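Local coordinates for ATP synthase subunit s, mitochondrial (Bos taurus, PDB 3E4G), which regulates mitochondrial ATP synthase, being needed for its proton conduction and favouring ATP synthesis by blocking a proton leak through an alternative exit pathway, at residues L144-L149 with L171-K176; V127-I132 with P150-K155; K114-M119 with H136-L141. The protein carries 1 engineered substitution. All blocks are in the same frame, centred on the assembly; numbering follows the deposited sequence. Where two conformers were deposited one is given.

All three contacts belong to the C-terminal half of a leucine-rich-repeat fold, and each is only partly buried. Interaction 1 pairs strand 143-147 with strand 170-174, an edge strand of the sheet, and is dominated by backbone hydrogen bonds. Interaction 2 joins the start of helix 129-134 to the loop after strand 143-147; there one aspartate carboxylate grips backbone amides. It adjoins interaction 1, where K155 NZ probably bonds to L175 O, 2.9 Å away, and L146 packs on I132. Interaction 3 lies at the N-terminal ends of strands 118-122 and 143-147, nearest the chain centre of the three, and relies on methionine, phenylalanine and leucine packing. F145 N and M119 O link it to interaction 1 through the shared sheet.

Interaction 1 (L144-L149 with L171-K176); sequences LFLSDL and LKLDLK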
loop_
_atom_site.group_PDB
_atom_site.type_symbol
_atom_site.label_atom_id
_atom_site.label_comp_id
_atom_site.label_asym_id
_atom_site.label_seq_id
_atom_site.Cartn_x
_atom_site.Cartn_y
_atom_site.Cartn_z
ATOM N N LEU A 144 0.588 3.883 12.826
ATOM C CA LEU A 144 -0.396 2.960 12.202
ATOM C C LEU A 144 -1.756 3.461 12.642
ATOM O O LEU A 144 -2.045 3.477 13.843
ATOM C CB LEU A 144 -0.184 1.506 12.650
ATOM C CG LEU A 144 -1.138 0.477 12.057
ATOM C CD1 LEU A 144 -1.095 0.443 10.562
ATOM C CD2 LEU A 144 -0.837 -0.935 12.631
ATOM N N PHE A 145 -2.577 3.790 11.677
ATOM C CA PHE A 145 -3.942 4.285 11.913
ATOM C C PHE A 145 -4.899 3.279 11.269
ATOM O O PHE A 145 -4.816 3.028 10.057
ATOM C CB PHE A 145 -4.107 5.660 11.264
ATOM C CG PHE A 145 -5.487 6.235 11.260
ATOM C CD1 PHE A 145 -6.349 6.067 12.326
ATOM C CD2 PHE A 145 -5.927 6.922 10.144
ATOM C CE1 PHE A 145 -7.637 6.664 12.270
ATOM C CE2 PHE A 145 -7.191 7.509 10.087
ATOM C CZ PHE A 145 -8.028 7.355 11.172
ATOM N N LEU A 146 -5.787 2.732 12.087
ATOM C CA LEU A 146 -6.814 1.752 11.644
ATOM C C LEU A 146 -8.183 2.348 11.929
ATOM O O LEU A 146 -8.426 2.757 13.076
ATOM C CB LEU A 146 -6.660 0.437 12.409
ATOM C CG LEU A 146 -5.267 -0.186 12.337
ATOM C CD1 LEU A 146 -5.233 -1.536 13.123
ATOM C CD2 LEU A 146 -4.817 -0.403 10.910
ATOM N N SER A 147 -9.071 2.344 10.957
ATOM C CA SER A 147 -10.364 2.965 11.136
ATOM C C SER A 147 -11.438 2.205 10.353
ATOM O O SER A 147 -11.229 1.871 9.173
ATOM C CB SER A 147 -10.326 4.370 10.593
ATOM O OG SER A 147 -11.630 4.941 10.608
ATOM N N ASP A 148 -12.593 1.962 10.981
ATOM C CA ASP A 148 -13.770 1.429 10.260
ATOM C C ASP A 148 -13.361 0.131 9.523
ATOM O O ASP A 148 -13.562 -0.016 8.322
ATOM C CB ASP A 148 -14.358 2.442 9.316
ATOM C CG ASP A 148 -15.644 1.944 8.622
ATOM O OD1 ASP A 148 -16.388 1.174 9.294
ATOM O OD2 ASP A 148 -15.887 2.340 7.503
ATOM N N LEU A 149 -12.845 -0.823 10.289
ATOM C CA LEU A 149 -12.454 -2.172 9.793
ATOM C C LEU A 149 -13.321 -3.130 10.530
ATOM O O LEU A 149 -12.919 -3.694 11.548
ATOM C CB LEU A 149 -10.965 -2.468 10.019
ATOM C CG LEU A 149 -10.012 -1.425 9.413
ATOM C CD1 LEU A 149 -8.563 -1.841 9.671
ATOM C CD2 LEU A 149 -10.282 -1.181 7.932
ATOM N N LEU A 171 -0.086 3.827 17.653
ATOM C CA LEU A 171 -1.200 3.077 17.068
ATOM C C LEU A 171 -2.437 3.844 17.371
ATOM O O LEU A 171 -2.807 4.018 18.559
ATOM C CB LEU A 171 -1.236 1.608 17.743
ATOM C CG LEU A 171 -2.374 0.688 17.265
ATOM C CD1 LEU A 171 -2.233 0.307 15.790
ATOM C CD2 LEU A 171 -2.429 -0.538 18.138
ATOM N N LYS A 172 -3.124 4.320 16.348
ATOM C CA LYS A 172 -4.333 5.103 16.465
ATOM C C LYS A 172 -5.452 4.213 15.959
ATOM O O LYS A 172 -5.439 3.783 14.798
ATOM C CB LYS A 172 -4.235 6.355 15.656
ATOM C CG LYS A 172 -5.431 7.224 15.762
ATOM C CD LYS A 172 -5.217 8.495 14.970
ATOM C CE LYS A 172 -6.306 9.435 15.143
ATOM N NZ LYS A 172 -6.415 9.969 16.564
ATOM N N LEU A 173 -6.438 3.957 16.816
ATOM C CA LEU A 173 -7.540 3.034 16.493
ATOM C C LEU A 173 -8.856 3.801 16.539
ATOM O O LEU A 173 -9.209 4.395 17.623
ATOM C CB LEU A 173 -7.617 1.896 17.482
ATOM C CG LEU A 173 -6.375 0.999 17.551
ATOM C CD1 LEU A 173 -6.622 -0.159 18.531
ATOM C CD2 LEU A 173 -5.950 0.476 16.165
ATOM N N ASP A 174 -9.597 3.766 15.457
ATOM C CA ASP A 174 -10.989 4.172 15.421
ATOM C C ASP A 174 -11.811 2.968 14.962
ATOM O O ASP A 174 -12.257 2.866 13.818
ATOM C CB ASP A 174 -11.185 5.351 14.460
ATOM C CG ASP A 174 -10.645 6.669 14.986
ATOM O OD1 ASP A 174 -10.445 6.824 16.186
ATOM O OD2 ASP A 174 -10.476 7.584 14.170
ATOM N N LEU A 175 -11.915 2.012 15.868
ATOM C CA LEU A 175 -12.515 0.723 15.545
ATOM C C LEU A 175 -13.644 0.439 16.511
ATOM O O LEU A 175 -13.554 0.760 17.719
ATOM C CB LEU A 175 -11.471 -0.405 15.682
ATOM C CG LEU A 175 -10.258 -0.360 14.739
ATOM C CD1 LEU A 175 -9.301 -1.474 15.098
ATOM C CD2 LEU A 175 -10.689 -0.425 13.296
ATOM N N LYS A 176 -14.726 -0.118 16.018
ATOM C CA LYS A 176 -15.844 -0.549 16.882
ATOM C C LYS A 176 -15.413 -1.775 17.643
ATOM O O LYS A 176 -15.975 -2.091 18.734
ATOM C CB LYS A 176 -17.100 -0.855 16.057
ATOM C CG LYS A 176 -17.832 0.349 15.372
ATOM C CD LYS A 176 -19.286 0.022 15.122
ATOM C CE LYS A 176 -19.955 1.052 14.226
ATOM N NZ LYS A 176 -19.475 1.082 12.761
HETATM O O HOH W 1 -14.164 4.871 12.089
HETATM O O HOH W 2 -14.311 -0.839 13.128
#
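L146 is bonded through both its N and its O to strand 170-174: D174 N donates to L146 O at 2.8 Å with an almost linear N-H...O angle of 177°, and L146 N donates to K172 O at 2.9 Å. K172 N to L144 O and D148 N to D174 O extend this parallel pairing at either end, the strand axes lying 7° apart. Beyond it, one water bridges S147 OG and D174 O.

On the face carrying F145, K172, S147 and D174, the phenyl ring turns its edge to K172 O and D174 OD2. CE1 of F145 is 3.5 Å from OD2 of D174, with ring and carboxylate planes 89° apart, while CD1 of F145 meets CG of K172 at 3.7 Å as the two side chains run alongside. An alanine in place of F145 would remove the ring and would probably leave the K172 methylenes and the D174 carboxylate less fixed in rotation.

The other face is leucine-lined: L144 CD2 touches L171 CD1 at 3.7 Å, and L146 CD1 touches L173 CD2 at 3.7 Å. Helix 155-165, the connection of the beta-alpha-beta crossover between the two strands, packs on this face, V159 touching L171 and L173, and F162 touching L144, while I132 of helix 129-134 touches L146. At the opposite edge of strand 143-147, F145 and S147 bond to strand 118-122.

Interaction 2 (V127-I132 with P150-K155); sequences VTDKGI and PGVKEK
T128 and V152 bring the two backbones closest, with CA of T128 4.4 Å from CA of V152, where the loop after strand 143-147 passes the N-terminus of helix 129-134. These are neighbouring loops of a leucine-rich-repeat fold, and both lead into helices: T128 is the N-cap of one and E154 stands at the N-cap position of the other. The main chains meet through CH...O contacts, with T128 CA 3.3 Å from G151 O. G151 suits this close passage, since a CB built on it would clash with V127 O. A water lies between the backbones as well, close to V127 O and accepting from G151 N.

The D129 carboxylate does most of the polar work, each oxygen receiving a separate backbone amide. K153 N reaches OD1 of D129 at 2.9 Å on its syn lone pair, in a nearly straight bond. The second bond, E154 N to OD2 of D129 at 3.0 Å, is more bent, with an N-H...O angle of 145°, and arrives on the syn side but 21° out of the carboxylate plane. D129 CG stands anti to its own carbonyl carbon (chi1 -53°), which carries the carboxylate across to the loop. Two amides from the loop fix the rotation of the group, and a water bridging OD2 of D129 to E154 O adds a third grip.

Next to these polar bonds, V152 packs inward. Its CG1 lies against the carboxylate, 3.6 Å from OD2 of D129; I158 of helix 155-165 touches both side chains. CG2, the other branch of V152, meets CG1 of I132 at 3.9 Å, the two side chains crossing at about a right angle.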
loop_
_atom_site.group_PDB
_atom_site.type_symbol
_atom_site.label_atom_id
_atom_site.label_comp_id
_atom_site.label_asym_id
_atom_site.label_seq_id
_atom_site.Cartn_x
_atom_site.Cartn_y
_atom_site.Cartn_z
ATOM N N VAL A 127 -10.639 -6.500 5.627
ATOM C CA VAL A 127 -9.451 -6.717 6.448
ATOM C C VAL A 127 -9.842 -7.235 7.811
ATOM O O VAL A 127 -10.761 -6.761 8.457
ATOM C CB VAL A 127 -8.679 -5.357 6.560
ATOM C CG1 VAL A 127 -7.578 -5.463 7.609
ATOM C CG2 VAL A 127 -8.154 -4.960 5.181
ATOM N N THR A 128 -9.088 -8.237 8.261
ATOM C CA THR A 128 -9.326 -8.791 9.599
ATOM C C THR A 128 -8.093 -8.660 10.438
ATOM O O THR A 128 -7.003 -8.201 10.031
ATOM C CB THR A 128 -9.774 -10.307 9.522
ATOM O OG1 THR A 128 -8.583 -11.144 9.429
ATOM C CG2 THR A 128 -10.752 -10.574 8.435
ATOM N N ASP A 129 -8.217 -9.170 11.682
ATOM C CA ASP A 129 -7.103 -9.185 12.598
ATOM C C ASP A 129 -5.872 -9.822 11.972
ATOM O O ASP A 129 -4.732 -9.411 12.271
ATOM C CB ASP A 129 -7.480 -9.939 13.879
ATOM C CG ASP A 129 -8.802 -9.396 14.526
ATOM O OD1 ASP A 129 -9.888 -9.689 13.950
ATOM O OD2 ASP A 129 -8.691 -8.613 15.487
ATOM N N LYS A 130 -6.036 -10.860 11.174
ATOM C CA LYS A 130 -4.879 -11.546 10.559
ATOM C C LYS A 130 -4.059 -10.644 9.667
ATOM O O LYS A 130 -2.820 -10.655 9.676
ATOM C CB LYS A 130 -5.365 -12.753 9.737
ATOM C CG LYS A 130 -4.374 -13.636 9.149
ATOM C CD LYS A 130 -5.020 -14.905 8.558
ATOM C CE LYS A 130 -5.601 -14.585 7.292
ATOM N NZ LYS A 130 -4.829 -15.020 6.147
ATOM N N GLY A 131 -4.725 -9.851 8.837
ATOM C CA GLY A 131 -4.007 -8.955 7.965
ATOM C C GLY A 131 -3.269 -7.867 8.738
ATOM O O GLY A 131 -2.167 -7.471 8.383
ATOM N N ILE A 132 -3.925 -7.371 9.779
ATOM C CA ILE A 132 -3.271 -6.330 10.603
ATOM C C ILE A 132 -2.043 -6.877 11.262
ATOM O O ILE A 132 -0.983 -6.229 11.306
ATOM C CB ILE A 132 -4.289 -5.734 11.618
ATOM C CG1 ILE A 132 -5.490 -5.061 10.924
ATOM C CG2 ILE A 132 -3.565 -4.775 12.588
ATOM C CD1 ILE A 132 -5.123 -4.041 9.896
ATOM N N PRO A 150 -14.575 -3.384 10.039
ATOM C CA PRO A 150 -15.476 -4.212 10.821
ATOM C C PRO A 150 -14.986 -5.598 11.017
ATOM O O PRO A 150 -15.432 -6.269 11.962
ATOM C CB PRO A 150 -16.752 -4.154 9.960
ATOM C CG PRO A 150 -16.326 -3.853 8.583
ATOM C CD PRO A 150 -15.185 -2.857 8.810
ATOM N N GLY A 151 -14.103 -6.114 10.158
ATOM C CA GLY A 151 -13.524 -7.434 10.248
ATOM C C GLY A 151 -12.484 -7.562 11.291
ATOM O O GLY A 151 -11.998 -8.676 11.559
ATOM N N VAL A 152 -12.013 -6.461 11.923
ATOM C CA VAL A 152 -11.037 -6.521 12.949
ATOM C C VAL A 152 -11.822 -6.604 14.273
ATOM O O VAL A 152 -12.413 -5.633 14.769
ATOM C CB VAL A 152 -10.111 -5.287 12.951
ATOM C CG1 VAL A 152 -9.196 -5.302 14.218
ATOM C CG2 VAL A 152 -9.274 -5.330 11.662
ATOM N N LYS A 153 -11.914 -7.825 14.796
ATOM C CA LYS A 153 -12.836 -8.133 15.915
ATOM C C LYS A 153 -12.218 -8.081 17.265
ATOM O O LYS A 153 -12.925 -8.107 18.266
ATOM C CB LYS A 153 -13.460 -9.495 15.698
ATOM C CG LYS A 153 -14.213 -9.694 14.482
ATOM C CD LYS A 153 -15.431 -8.717 14.264
ATOM C CE LYS A 153 -16.247 -9.224 13.070
ATOM N NZ LYS A 153 -17.373 -8.247 12.709
ATOM N N GLU A 154 -10.905 -8.046 17.355
ATOM C CA GLU A 154 -10.224 -8.159 18.644
ATOM C C GLU A 154 -9.210 -7.023 18.805
ATOM O O GLU A 154 -8.002 -7.252 18.927
ATOM C CB GLU A 154 -9.569 -9.514 18.737
ATOM C CG GLU A 154 -10.548 -10.680 18.652
ATOM C CD GLU A 154 -11.440 -10.786 19.864
ATOM O OE1 GLU A 154 -11.080 -10.185 20.938
ATOM O OE2 GLU A 154 -12.516 -11.486 19.728
ATOM N N LYS A 155 -9.663 -5.802 18.786
ATOM C CA LYS A 155 -8.727 -4.638 18.778
ATOM C C LYS A 155 -7.783 -4.614 20.002
ATOM O O LYS A 155 -6.654 -4.152 19.914
ATOM C CB LYS A 155 -9.450 -3.275 18.623
ATOM C CG LYS A 155 -10.439 -2.983 19.753
ATOM C CD LYS A 155 -11.235 -1.757 19.449
ATOM C CE LYS A 155 -12.344 -1.532 20.535
ATOM N NZ LYS A 155 -13.099 -0.211 20.380
HETATM O O HOH W 3 -12.635 -4.836 8.098
HETATM O O HOH W 4 -6.587 -9.167 17.093
#

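Interaction 3 (K114-M119 with H136-L141); sequences KSMLEM and HHFRNL
L141 N comes within 3.5 Å of M116 O across the contact, yet its hydrogen bond goes to F138 O, 3.0 Å away within its own segment. That bond closes a type I turn from F138 to L141. F138 is also the centre of an inverse gamma turn, so the chain folds twice in quick succession here and presents the phenyl ring and the L141 side chain to 114-119.

The F138 ring is met by two methionines in different ways. M116 comes over one face: its CG stands 4.1 Å from the ring centroid and only 13° off the normal, a CH-pi contact, with the sulfur lying obliquely farther out in a Met-aromatic contact. Bends at chi2 and chi3 (both -68°) fold M116 back, so that CE also reaches the ring at CE2. M119, in one of its two deposited conformers, comes instead to the edge, SD lying 4.0 Å from CE2 of F138 and 84° off the ring normal; this second Met-aromatic contact holds for that copy.

L141 CD1 packs most closely on the main chain, 3.5 Å from L117 C and 3.6 Å from E118 N, just where strand 118-122 begins, with M116 CB a little farther off. Toward the surface, NH2 of R139 lies beside CG of K114, the two long chains pointing the same way.

L112 of helix 110-115 also touches F138, while I90 and L92 of strand 89-93 back the methionines. Stacked helix-to-strand turns with an apolar filling between sheet and helices are characteristic of the leucine-rich-repeat solenoid; here 114-119 passes from LRR 3 into LRR 4, and 136-141 lies in LRR 4.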
loop_
_atom_site.group_PDB
_atom_site.type_symbol
_atom_site.label_atom_id
_atom_site.label_comp_id
_atom_site.label_asym_id
_atom_site.label_seq_id
_atom_site.Cartn_x
_atom_site.Cartn_y
_atom_site.Cartn_z
ATOM N N LYS A 114 12.148 -2.405 5.185
ATOM C CA LYS A 114 13.248 -1.462 5.461
ATOM C C LYS A 114 12.822 -0.035 5.468
ATOM O O LYS A 114 13.368 0.766 6.243
ATOM C CB LYS A 114 14.377 -1.674 4.416
ATOM C CG LYS A 114 15.059 -3.013 4.554
ATOM C CD LYS A 114 15.727 -3.425 3.250
ATOM C CE LYS A 114 16.379 -4.802 3.336
ATOM N NZ LYS A 114 16.923 -5.204 2.068
ATOM N N SER A 115 11.875 0.354 4.613
ATOM C CA SER A 115 11.574 1.787 4.408
ATOM C C SER A 115 10.308 2.261 5.103
ATOM O O SER A 115 10.188 3.477 5.358
ATOM C CB SER A 115 11.430 2.067 2.928
ATOM O OG SER A 115 10.401 1.301 2.346
ATOM N N MET A 116 9.334 1.391 5.382
ATOM C CA MET A 116 8.018 1.856 5.800
ATOM C C MET A 116 8.033 2.487 7.168
ATOM O O MET A 116 8.505 1.904 8.160
ATOM C CB MET A 116 7.037 0.682 5.763
ATOM C CG MET A 116 6.485 0.462 4.363
ATOM S SD MET A 116 5.393 1.782 3.787
ATOM C CE MET A 116 3.990 1.542 4.902
ATOM N N LEU A 117 7.414 3.660 7.233
ATOM C CA LEU A 117 7.281 4.456 8.467
ATOM C C LEU A 117 5.832 4.637 8.937
ATOM O O LEU A 117 5.606 4.760 10.136
ATOM C CB LEU A 117 7.926 5.849 8.302
ATOM C CG LEU A 117 9.383 5.832 7.840
ATOM C CD1 LEU A 117 9.874 7.275 7.670
ATOM C CD2 LEU A 117 10.257 5.079 8.883
ATOM N N GLU A 118 4.898 4.741 7.992
ATOM C CA GLU A 118 3.531 5.146 8.328
ATOM C C GLU A 118 2.551 4.347 7.456
ATOM O O GLU A 118 2.723 4.295 6.234
ATOM C CB GLU A 118 3.352 6.635 8.024
ATOM C CG GLU A 118 1.928 7.174 7.916
ATOM C CD GLU A 118 1.835 8.628 7.590
ATOM O OE1 GLU A 118 2.535 9.406 8.314
ATOM O OE2 GLU A 118 1.083 8.936 6.650
ATOM N N MET A 119 1.521 3.803 8.091
ATOM C CA MET A 119 0.447 3.198 7.289
ATOM C C MET A 119 -0.886 3.502 7.907
ATOM O O MET A 119 -1.031 3.650 9.118
ATOM C CB MET A 119 0.690 1.695 7.169
ATOM C CG MET A 119 -0.178 1.016 6.235
ATOM S SD MET A 119 0.452 -0.660 5.926
ATOM C CE MET A 119 -0.649 -1.060 4.594
ATOM N N HIS A 136 3.332 -6.395 11.554
ATOM C CA HIS A 136 4.465 -6.359 12.514
ATOM C C HIS A 136 5.815 -6.532 11.803
ATOM O O HIS A 136 6.845 -6.099 12.360
ATOM C CB HIS A 136 4.295 -7.395 13.614
ATOM C CG HIS A 136 4.640 -8.751 13.243
ATOM N ND1 HIS A 136 3.793 -9.652 12.645
ATOM C CD2 HIS A 136 5.784 -9.416 13.512
ATOM C CE1 HIS A 136 4.453 -10.806 12.490
ATOM N NE2 HIS A 136 5.680 -10.673 12.976
ATOM N N HIS A 137 5.841 -7.056 10.598
ATOM C CA HIS A 137 7.126 -7.172 9.872
ATOM C C HIS A 137 7.644 -5.814 9.433
ATOM O O HIS A 137 8.832 -5.727 9.043
ATOM C CB HIS A 137 6.983 -8.059 8.645
ATOM C CG HIS A 137 6.734 -9.475 9.023
ATOM N ND1 HIS A 137 7.667 -10.303 9.700
ATOM C CD2 HIS A 137 5.649 -10.200 8.850
ATOM C CE1 HIS A 137 7.089 -11.444 9.965
ATOM N NE2 HIS A 137 5.916 -11.476 9.355
ATOM N N PHE A 138 6.833 -4.759 9.437
ATOM C CA PHE A 138 7.291 -3.388 9.159
ATOM C C PHE A 138 7.951 -2.862 10.402
ATOM O O PHE A 138 7.407 -2.105 11.201
ATOM C CB PHE A 138 6.138 -2.524 8.653
ATOM C CG PHE A 138 5.621 -2.877 7.308
ATOM C CD1 PHE A 138 6.274 -3.718 6.398
ATOM C CD2 PHE A 138 4.430 -2.259 6.843
ATOM C CE1 PHE A 138 5.806 -3.899 5.137
ATOM C CE2 PHE A 138 3.954 -2.494 5.570
ATOM C CZ PHE A 138 4.636 -3.313 4.715
ATOM N N ARG A 139 9.218 -3.327 10.588
ATOM C CA ARG A 139 9.928 -3.159 11.863
ATOM C C ARG A 139 10.249 -1.742 12.176
ATOM O O ARG A 139 10.598 -1.422 13.316
ATOM C CB ARG A 139 11.173 -4.072 11.885
ATOM C CG ARG A 139 12.174 -3.792 10.776
ATOM C CD ARG A 139 13.317 -4.784 10.846
ATOM N NE ARG A 139 14.300 -4.626 9.752
ATOM C CZ ARG A 139 14.179 -5.184 8.572
ATOM N NH1 ARG A 139 13.159 -5.971 8.273
ATOM N NH2 ARG A 139 15.066 -4.914 7.615
ATOM N N ASN A 140 10.223 -0.828 11.174
ATOM C CA ASN A 140 10.511 0.589 11.343
ATOM C C ASN A 140 9.271 1.439 11.442
ATOM O O ASN A 140 9.355 2.684 11.498
ATOM C CB ASN A 140 11.386 1.086 10.208
ATOM C CG ASN A 140 12.696 0.326 10.133
ATOM O OD1 ASN A 140 12.998 -0.265 9.048
ATOM N ND2 ASN A 140 13.424 0.266 11.206
ATOM N N LEU A 141 8.076 0.808 11.484
ATOM C CA LEU A 141 6.836 1.585 11.510
ATOM C C LEU A 141 6.759 2.439 12.748
ATOM O O LEU A 141 6.965 1.963 13.874
ATOM C CB LEU A 141 5.634 0.629 11.435
ATOM C CG LEU A 141 4.351 1.163 10.765
ATOM C CD1 LEU A 141 4.626 1.381 9.244
ATOM C CD2 LEU A 141 3.261 0.160 10.975
#